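Local coordinates for ribonucleoside-diphosphate reductase, alpha chain (Actinobacillus ureae ATCC 25976, PDB 6DQX), which probably reduces ribonucleoside diphosphates to deoxyribonucleoside diphosphates, serving as the catalytic alpha subunit of a class Id ribonucleotide reductase, at residues 28-33 / 54-59; 108-111 / 116-119; 122-127 / 132-137. All blocks are in the same frame, centred on the assembly; numbering follows the deposited sequence.

Contact 1: residues 28-33 / 54-59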
loop_
_atom_site.group_PDB
_atom_site.type_symbol
_atom_site.label_atom_id
_atom_site.label_comp_id
_atom_site.label_asym_id
_atom_site.label_seq_id
_atom_site.Cartn_x
_atom_site.Cartn_y
_atom_site.Cartn_z
ATOM N N PRO A 28 -33.431 -38.151 -7.699
ATOM C CA PRO A 28 -34.312 -36.993 -7.540
ATOM C C PRO A 28 -33.627 -35.688 -7.926
ATOM O O PRO A 28 -32.395 -35.579 -7.796
ATOM C CB PRO A 28 -34.608 -36.946 -6.039
ATOM C CG PRO A 28 -33.969 -38.142 -5.438
ATOM C CD PRO A 28 -32.973 -38.688 -6.400
ATOM N N ASP A 29 -34.436 -34.721 -8.360
ATOM C CA ASP A 29 -33.980 -33.344 -8.528
ATOM C C ASP A 29 -33.361 -32.856 -7.220
ATOM O O ASP A 29 -33.908 -33.086 -6.124
ATOM C CB ASP A 29 -35.125 -32.382 -8.916
ATOM C CG ASP A 29 -35.507 -32.446 -10.378
ATOM O OD1 ASP A 29 -34.900 -33.188 -11.166
ATOM O OD2 ASP A 29 -36.416 -31.688 -10.759
ATOM N N PHE A 30 -32.220 -32.173 -7.345
ATOM C CA PHE A 30 -31.488 -31.583 -6.224
ATOM C C PHE A 30 -31.026 -32.585 -5.183
ATOM O O PHE A 30 -30.838 -32.236 -4.025
ATOM C CB PHE A 30 -32.253 -30.414 -5.605
ATOM C CG PHE A 30 -32.480 -29.294 -6.567
ATOM C CD1 PHE A 30 -31.425 -28.433 -6.913
ATOM C CD2 PHE A 30 -33.713 -29.117 -7.167
ATOM C CE1 PHE A 30 -31.620 -27.412 -7.830
ATOM C CE2 PHE A 30 -33.916 -28.100 -8.088
ATOM C CZ PHE A 30 -32.870 -27.254 -8.423
ATOM N N GLU A 31 -30.737 -33.811 -5.611
ATOM C CA GLU A 31 -30.177 -34.789 -4.675
ATOM C C GLU A 31 -28.898 -34.278 -4.037
ATOM O O GLU A 31 -28.651 -34.512 -2.849
ATOM C CB GLU A 31 -29.931 -36.132 -5.351
ATOM C CG GLU A 31 -29.443 -37.210 -4.384
ATOM C CD GLU A 31 -29.145 -38.511 -5.073
ATOM O OE1 GLU A 31 -30.009 -39.402 -5.039
ATOM O OE2 GLU A 31 -28.045 -38.639 -5.645
ATOM N N TRP A 32 -28.082 -33.590 -4.841
ATOM C CA TRP A 32 -26.843 -32.955 -4.391
ATOM C C TRP A 32 -26.994 -31.953 -3.259
ATOM O O TRP A 32 -26.088 -31.795 -2.451
ATOM C CB TRP A 32 -26.132 -32.267 -5.573
ATOM C CG TRP A 32 -26.848 -31.098 -6.208
ATOM C CD1 TRP A 32 -27.676 -31.138 -7.282
ATOM C CD2 TRP A 32 -26.732 -29.717 -5.853
ATOM N NE1 TRP A 32 -28.092 -29.899 -7.610
ATOM C CE2 TRP A 32 -27.527 -28.993 -6.754
ATOM C CE3 TRP A 32 -26.013 -29.020 -4.880
ATOM C CZ2 TRP A 32 -27.653 -27.608 -6.701
ATOM C CZ3 TRP A 32 -26.144 -27.648 -4.804
ATOM C CH2 TRP A 32 -26.962 -26.945 -5.726
ATOM N N LEU A 33 -28.126 -31.272 -3.232
ATOM C CA LEU A 33 -28.440 -30.258 -2.239
ATOM C C LEU A 33 -28.991 -30.941 -0.989
ATOM O O LEU A 33 -30.177 -30.858 -0.682
ATOM C CB LEU A 33 -29.434 -29.263 -2.836
ATOM C CG LEU A 33 -29.763 -27.985 -2.071
ATOM C CD1 LEU A 33 -28.500 -27.237 -1.701
ATOM C CD2 LEU A 33 -30.651 -27.111 -2.956
ATOM N N GLU A 54 -34.137 -21.003 -3.302
ATOM C CA GLU A 54 -34.574 -19.666 -3.679
ATOM C C GLU A 54 -33.485 -18.921 -4.460
ATOM O O GLU A 54 -33.741 -18.245 -5.457
ATOM C CB GLU A 54 -34.915 -18.928 -2.386
ATOM C CG GLU A 54 -35.495 -17.566 -2.516
ATOM C CD GLU A 54 -36.049 -17.100 -1.182
ATOM O OE1 GLU A 54 -35.507 -17.485 -0.106
ATOM O OE2 GLU A 54 -37.035 -16.357 -1.219
ATOM N N ARG A 55 -32.269 -19.040 -3.970
ATOM C CA ARG A 55 -31.119 -18.429 -4.627
ATOM C C ARG A 55 -30.926 -18.985 -6.057
ATOM O O ARG A 55 -30.694 -18.213 -6.996
ATOM C CB ARG A 55 -29.879 -18.650 -3.755
ATOM C CG ARG A 55 -28.606 -17.974 -4.225
ATOM C CD ARG A 55 -28.645 -16.471 -4.128
ATOM N NE ARG A 55 -27.465 -15.913 -4.786
ATOM C CZ ARG A 55 -27.432 -14.909 -5.653
ATOM N NH1 ARG A 55 -28.520 -14.245 -5.996
ATOM N NH2 ARG A 55 -26.255 -14.559 -6.185
ATOM N N ILE A 56 -31.078 -20.293 -6.229
ATOM C CA ILE A 56 -30.882 -20.911 -7.555
ATOM C C ILE A 56 -31.927 -20.403 -8.540
ATOM O O ILE A 56 -31.618 -20.055 -9.674
ATOM C CB ILE A 56 -30.884 -22.447 -7.480
ATOM C CG1 ILE A 56 -29.676 -22.949 -6.673
ATOM C CG2 ILE A 56 -30.922 -23.068 -8.866
ATOM C CD1 ILE A 56 -29.877 -24.348 -6.124
ATOM N N ARG A 57 -33.183 -20.379 -8.106
ATOM C CA ARG A 57 -34.234 -19.813 -8.923
ATOM C C ARG A 57 -33.966 -18.360 -9.305
ATOM O O ARG A 57 -34.191 -17.979 -10.454
ATOM C CB ARG A 57 -35.599 -19.931 -8.198
ATOM C CG ARG A 57 -36.770 -19.307 -8.963
ATOM C CD ARG A 57 -37.244 -20.248 -10.068
ATOM N NE ARG A 57 -38.088 -21.342 -9.538
ATOM C CZ ARG A 57 -38.358 -22.499 -10.169
ATOM N NH1 ARG A 57 -37.856 -22.781 -11.383
ATOM N NH2 ARG A 57 -39.129 -23.404 -9.573
ATOM N N PHE A 58 -33.555 -17.528 -8.339
ATOM C CA PHE A 58 -33.255 -16.129 -8.612
ATOM C C PHE A 58 -32.134 -16.001 -9.653
ATOM O O PHE A 58 -32.224 -15.197 -10.565
ATOM C CB PHE A 58 -32.847 -15.384 -7.338
ATOM C CG PHE A 58 -32.441 -13.962 -7.580
ATOM C CD1 PHE A 58 -33.397 -12.958 -7.646
ATOM C CD2 PHE A 58 -31.103 -13.625 -7.761
ATOM C CE1 PHE A 58 -33.023 -11.640 -7.865
ATOM C CE2 PHE A 58 -30.723 -12.319 -7.991
ATOM C CZ PHE A 58 -31.681 -11.324 -8.056
ATOM N N ILE A 59 -31.089 -16.803 -9.491
ATOM C CA ILE A 59 -29.941 -16.769 -10.436
ATOM C C ILE A 59 -30.401 -17.122 -11.857
ATOM O O ILE A 59 -30.064 -16.411 -12.818
ATOM C CB ILE A 59 -28.821 -17.713 -9.953
ATOM C CG1 ILE A 59 -28.142 -17.109 -8.739
ATOM C CG2 ILE A 59 -27.809 -18.004 -11.075
ATOM C CD1 ILE A 59 -27.210 -18.047 -7.998
#

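Contact 2: residues 108-111 / 116-119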
loop_
_atom_site.group_PDB
_atom_site.type_symbol
_atom_site.label_atom_id
_atom_site.label_comp_id
_atom_site.label_asym_id
_atom_site.label_seq_id
_atom_site.Cartn_x
_atom_site.Cartn_y
_atom_site.Cartn_z
ATOM N N SER A 108 -2.883 -8.299 -12.595
ATOM C CA SER A 108 -2.329 -6.999 -12.978
ATOM C C SER A 108 -0.898 -7.105 -13.489
ATOM O O SER A 108 -0.103 -7.965 -13.049
ATOM C CB SER A 108 -2.361 -6.009 -11.813
ATOM O OG SER A 108 -3.621 -6.023 -11.179
ATOM N N TYR A 109 -0.578 -6.212 -14.409
ATOM C CA TYR A 109 0.774 -6.013 -14.891
ATOM C C TYR A 109 1.333 -4.802 -14.138
ATOM O O TYR A 109 0.710 -3.744 -14.132
ATOM C CB TYR A 109 0.762 -5.744 -16.387
ATOM C CG TYR A 109 2.084 -5.321 -16.936
ATOM C CD1 TYR A 109 3.032 -6.255 -17.319
ATOM C CD2 TYR A 109 2.399 -3.947 -17.048
ATOM C CE1 TYR A 109 4.266 -5.843 -17.812
ATOM C CE2 TYR A 109 3.626 -3.542 -17.506
ATOM C CZ TYR A 109 4.545 -4.484 -17.894
ATOM O OH TYR A 109 5.763 -4.054 -18.382
ATOM N N ILE A 110 2.487 -4.973 -13.506
ATOM C CA ILE A 110 3.132 -3.856 -12.767
ATOM C C ILE A 110 4.191 -3.175 -13.630
ATOM O O ILE A 110 5.269 -3.716 -13.840
ATOM C CB ILE A 110 3.757 -4.334 -11.442
ATOM C CG1 ILE A 110 2.709 -5.082 -10.610
ATOM C CG2 ILE A 110 4.296 -3.105 -10.657
ATOM C CD1 ILE A 110 3.183 -5.666 -9.299
ATOM N N GLY A 111 3.885 -1.988 -14.166
ATOM C CA GLY A 111 4.883 -1.241 -14.924
ATOM C C GLY A 111 6.007 -0.739 -14.028
ATOM O O GLY A 111 5.827 -0.577 -12.824
ATOM N N GLU A 116 2.737 3.313 -11.573
ATOM C CA GLU A 116 2.125 2.040 -11.978
ATOM C C GLU A 116 2.099 1.033 -10.824
ATOM O O GLU A 116 1.154 0.244 -10.712
ATOM C CB GLU A 116 2.824 1.479 -13.229
ATOM C CG GLU A 116 2.593 2.360 -14.452
ATOM C CD GLU A 116 3.625 2.229 -15.552
ATOM O OE1 GLU A 116 4.854 2.165 -15.292
ATOM O OE2 GLU A 116 3.194 2.247 -16.720
ATOM N N ILE A 117 3.099 1.095 -9.940
ATOM C CA ILE A 117 3.076 0.318 -8.702
ATOM C C ILE A 117 1.903 0.743 -7.815
ATOM O O ILE A 117 1.220 -0.117 -7.259
ATOM C CB ILE A 117 4.451 0.345 -7.985
ATOM C CG1 ILE A 117 5.479 -0.430 -8.823
ATOM C CG2 ILE A 117 4.400 -0.240 -6.583
ATOM C CD1 ILE A 117 6.909 -0.030 -8.536
ATOM N N MET A 118 1.638 2.054 -7.682
ATOM C CA MET A 118 0.483 2.482 -6.887
ATOM C C MET A 118 -0.872 2.139 -7.512
ATOM O O MET A 118 -1.832 1.823 -6.786
ATOM C CB MET A 118 0.533 3.983 -6.564
ATOM C CG MET A 118 1.693 4.409 -5.681
ATOM S SD MET A 118 2.043 3.374 -4.247
ATOM C CE MET A 118 3.474 2.567 -4.788
ATOM N N VAL A 119 -0.959 2.185 -8.832
ATOM C CA VAL A 119 -2.179 1.751 -9.531
ATOM C C VAL A 119 -2.515 0.295 -9.151
ATOM O O VAL A 119 -3.634 -0.005 -8.743
ATOM C CB VAL A 119 -2.056 1.880 -11.061
ATOM C CG1 VAL A 119 -3.176 1.128 -11.774
ATOM C CG2 VAL A 119 -2.047 3.353 -11.492
#

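Contact 3: residues 122-127 / 132-137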
loop_
_atom_site.group_PDB
_atom_site.type_symbol
_atom_site.label_atom_id
_atom_site.label_comp_id
_atom_site.label_asym_id
_atom_site.label_seq_id
_atom_site.Cartn_x
_atom_site.Cartn_y
_atom_site.Cartn_z
ATOM N N ALA A 122 -3.610 -0.111 -5.382
ATOM C CA ALA A 122 -4.992 0.246 -5.153
ATOM C C ALA A 122 -5.939 -0.826 -5.736
ATOM O O ALA A 122 -6.954 -1.111 -5.124
ATOM C CB ALA A 122 -5.290 1.627 -5.737
ATOM N N GLU A 123 -5.603 -1.422 -6.878
ATOM C CA GLU A 123 -6.417 -2.547 -7.444
ATOM C C GLU A 123 -6.506 -3.679 -6.465
ATOM O O GLU A 123 -7.614 -4.114 -6.110
ATOM C CB GLU A 123 -5.827 -3.080 -8.743
ATOM C CG GLU A 123 -5.992 -2.217 -9.977
ATOM C CD GLU A 123 -5.232 -2.794 -11.165
ATOM O OE1 GLU A 123 -4.146 -3.374 -10.971
ATOM O OE2 GLU A 123 -5.698 -2.666 -12.312
ATOM N N VAL A 124 -5.335 -4.125 -5.994
ATOM C CA VAL A 124 -5.248 -5.210 -5.031
ATOM C C VAL A 124 -5.987 -4.903 -3.719
ATOM O O VAL A 124 -6.692 -5.759 -3.159
ATOM C CB VAL A 124 -3.781 -5.634 -4.786
ATOM C CG1 VAL A 124 -3.691 -6.692 -3.688
ATOM C CG2 VAL A 124 -3.143 -6.160 -6.065
ATOM N N GLY A 125 -5.863 -3.672 -3.223
ATOM C CA GLY A 125 -6.629 -3.275 -2.077
ATOM C C GLY A 125 -8.122 -3.391 -2.258
ATOM O O GLY A 125 -8.802 -3.978 -1.419
ATOM N N MET A 126 -8.634 -2.838 -3.359
ATOM C CA MET A 126 -10.061 -2.855 -3.613
ATOM C C MET A 126 -10.559 -4.290 -3.801
ATOM O O MET A 126 -11.632 -4.643 -3.289
ATOM C CB MET A 126 -10.431 -2.036 -4.855
ATOM C CG MET A 126 -10.215 -0.534 -4.724
ATOM S SD MET A 126 -11.083 0.140 -3.307
ATOM C CE MET A 126 -12.784 -0.168 -3.704
ATOM N N MET A 127 -9.791 -5.097 -4.521
ATOM C CA MET A 127 -10.160 -6.517 -4.733
ATOM C C MET A 127 -10.010 -7.402 -3.501
ATOM O O MET A 127 -10.783 -8.347 -3.331
ATOM C CB MET A 127 -9.376 -7.109 -5.897
ATOM C CG MET A 127 -9.775 -6.540 -7.242
ATOM S SD MET A 127 -11.540 -6.686 -7.568
ATOM C CE MET A 127 -11.799 -8.446 -7.385
ATOM N N GLY A 132 -12.253 -12.648 -4.332
ATOM C CA GLY A 132 -12.096 -13.324 -5.617
ATOM C C GLY A 132 -10.646 -13.504 -6.035
ATOM O O GLY A 132 -10.390 -13.885 -7.174
ATOM N N GLY A 133 -9.701 -13.221 -5.135
ATOM C CA GLY A 133 -8.285 -13.497 -5.378
ATOM C C GLY A 133 -7.652 -12.502 -6.339
ATOM O O GLY A 133 -8.314 -11.966 -7.246
ATOM N N THR A 134 -6.363 -12.248 -6.138
ATOM C CA THR A 134 -5.625 -11.345 -6.999
ATOM C C THR A 134 -4.238 -11.851 -7.292
ATOM O O THR A 134 -3.667 -12.684 -6.577
ATOM C CB THR A 134 -5.501 -9.919 -6.391
ATOM O OG1 THR A 134 -4.904 -10.029 -5.108
ATOM C CG2 THR A 134 -6.836 -9.288 -6.248
ATOM N N SER A 135 -3.668 -11.317 -8.347
ATOM C CA SER A 135 -2.325 -11.695 -8.726
ATOM C C SER A 135 -1.694 -10.590 -9.533
ATOM O O SER A 135 -2.396 -9.754 -10.145
ATOM C CB SER A 135 -2.355 -13.007 -9.557
ATOM O OG SER A 135 -3.117 -12.798 -10.739
ATOM N N ALA A 136 -0.374 -10.625 -9.615
ATOM C CA ALA A 136 0.340 -9.668 -10.429
ATOM C C ALA A 136 1.689 -10.118 -10.935
ATOM O O ALA A 136 2.384 -10.963 -10.323
ATOM C CB ALA A 136 0.463 -8.319 -9.673
ATOM N N TYR A 137 2.081 -9.537 -12.053
ATOM C CA TYR A 137 3.384 -9.807 -12.662
ATOM C C TYR A 137 4.396 -8.722 -12.275
ATOM O O TYR A 137 4.177 -7.553 -12.579
ATOM C CB TYR A 137 3.271 -9.861 -14.174
ATOM C CG TYR A 137 4.576 -10.085 -14.903
ATOM C CD1 TYR A 137 5.308 -11.266 -14.727
ATOM C CD2 TYR A 137 5.088 -9.132 -15.758
ATOM C CE1 TYR A 137 6.508 -11.478 -15.413
ATOM C CE2 TYR A 137 6.300 -9.321 -16.435
ATOM C CZ TYR A 137 7.000 -10.506 -16.253
ATOM O OH TYR A 137 8.181 -10.729 -16.927
HETATM O O HOH W 1 -9.339 -10.934 -3.773
#

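Contact 1: residues 28-33 / 54-59
I56 reaches out from one side of helix 52-67 toward F30, W32 and L33, and a single methyl group makes the whole contact. Its CB and the CG2 branch stay back from the facing loop, as does CG1, which sits beside the backbone N (chi1 -65°). From there the chain runs on extended (chi2 159°), carrying CD1 forward to the three loop side chains. CD1 lies 3.9 Å from CE1 of F30 and equally 3.9 Å from CH2 of W32, approaching both rings obliquely. L33 completes the set more loosely, with its CD2 4.3 Å from CD1 of I56. The two aromatic rings also touch each other: CZ2 of W32 comes in at the edge of the F30 ring, in its plane, 3.9 Å from CD1 of F30. L33 CB lies over one face of the indole, toward its rim.

Two backbone bonds shape the loop. P28 to E31 form a type II beta turn closed by E31 N to P28 O (3.3 Å), and L33 N in turn bonds to F30 O. The buried indole NE1 is satisfied by M80 O.

This apolar cluster packs the loop that precedes helix 35-44 against helix 52-67. Helix 72-82 borders it through Y77, which meets the F30 ring edge-to-face and also touches I56, and through M80. From helix 89-94, W92 packs on both W32 and I56.

Contact 2: residues 108-111 / 116-119
At the start of the beta-alpha-beta unit made by strand 105-109, helix 114-130 and strand 134-137, I110 and G111 leave the strand and meet E116 and I117 in the first turn of the helix. The two isoleucines cross obliquely, and the touch is made by one branch from each: CG2 of I110 against CG1 of I117, at 3.5 Å, tighter than usual for two carbons. On I110 the CG1 arm is placed beside the backbone N (chi1 -53°), which puts CG2 on the other side of CB, beside the carbonyl carbon, and there it meets the helix. I117 CG1 also lies 4.0 Å from G111 O.

E116 packs against G111. Its extended side chain runs alongside the glycine, with CB 3.7 Å from G111 O and carboxylate OE1 3.4 Å from G111 C. The contact is van der Waals in kind; lacking a side chain, the glycine allows the carboxylate to lie directly on its backbone. The polar partner of OE1 is S113 OG, just ahead of the helix. A carboxylate so near the amino end of a helix would probably be favoured in its charged form.

Both segments lie in the barrel domain of the reductase, and the unit is one step of its alpha/beta barrel. Strand 105-109 is held to strand 134-137 by backbone bonds, while helix 156-170 adds F164 against I110, and F160 and L163 against I117. On another side of helix 114-130, M118 touches I171 and V119 touches F332, both of the second subunit.

Contact 3: residues 122-127 / 132-137
T134 presents its two branches to different side chains of the helix, CG2 to M127 and OG1 to V124, meeting each at a slant. The methyl CG2 presses on the root of the methionine, 3.4 Å from CB of M127, a close approach for two carbons, with CG of M127 farther off at 4.1 Å. Beyond CG the methionine bends at chi2 (-55°) and chi3 (-56°), so that SD swings clear of this methyl and CE curls back toward G132. The threonine hydroxyl lies between its own backbone N and carbonyl carbon (chi1 56°), and this rotation sets OG1 3.8 Å from CG1 of V124. That approach is packing; the hydroxyl's polar partner is Q180 O, through a weak hydrogen bond.

A water bridges the two backbones beside this packing. It donates to M127 O at 3.0 Å and accepts a weak bond from G133 N, linking the last turn of the helix to the loop that enters the strand. That loop passes through G132 and G133, both with positive phi.

F106 from strand 105-109 touches M127 and T134, whereas F181 from strand 181-186 touches V124 and T134. Helix 114-130 thus packs across adjacent parallel strands, the layering of a beta-alpha-beta crossover within the alpha/beta barrel of ribonucleotide reductases.

How the contacts relate
All three contacts are buried, contact 3 lying innermost, its centre about 17 Å from the chain centre against about 24 Å for the others. Contact 1 stands apart, its nearest atoms about 14 Å from contact 3; it joins a loop to a helix by aromatic and aliphatic packing. Contacts 2 and 3 share helix 114-130 and hold it at its first turn and in its second half, against neighbouring strands of one sheet. They touch directly: S108 OG meets E123 OE1 at 2.7 Å in a probable hydrogen bond. Polar atoms enter here, as a carboxylate on a glycine in contact 2 and a bridging water in contact 3. These two also border the second subunit, unlike contact 1.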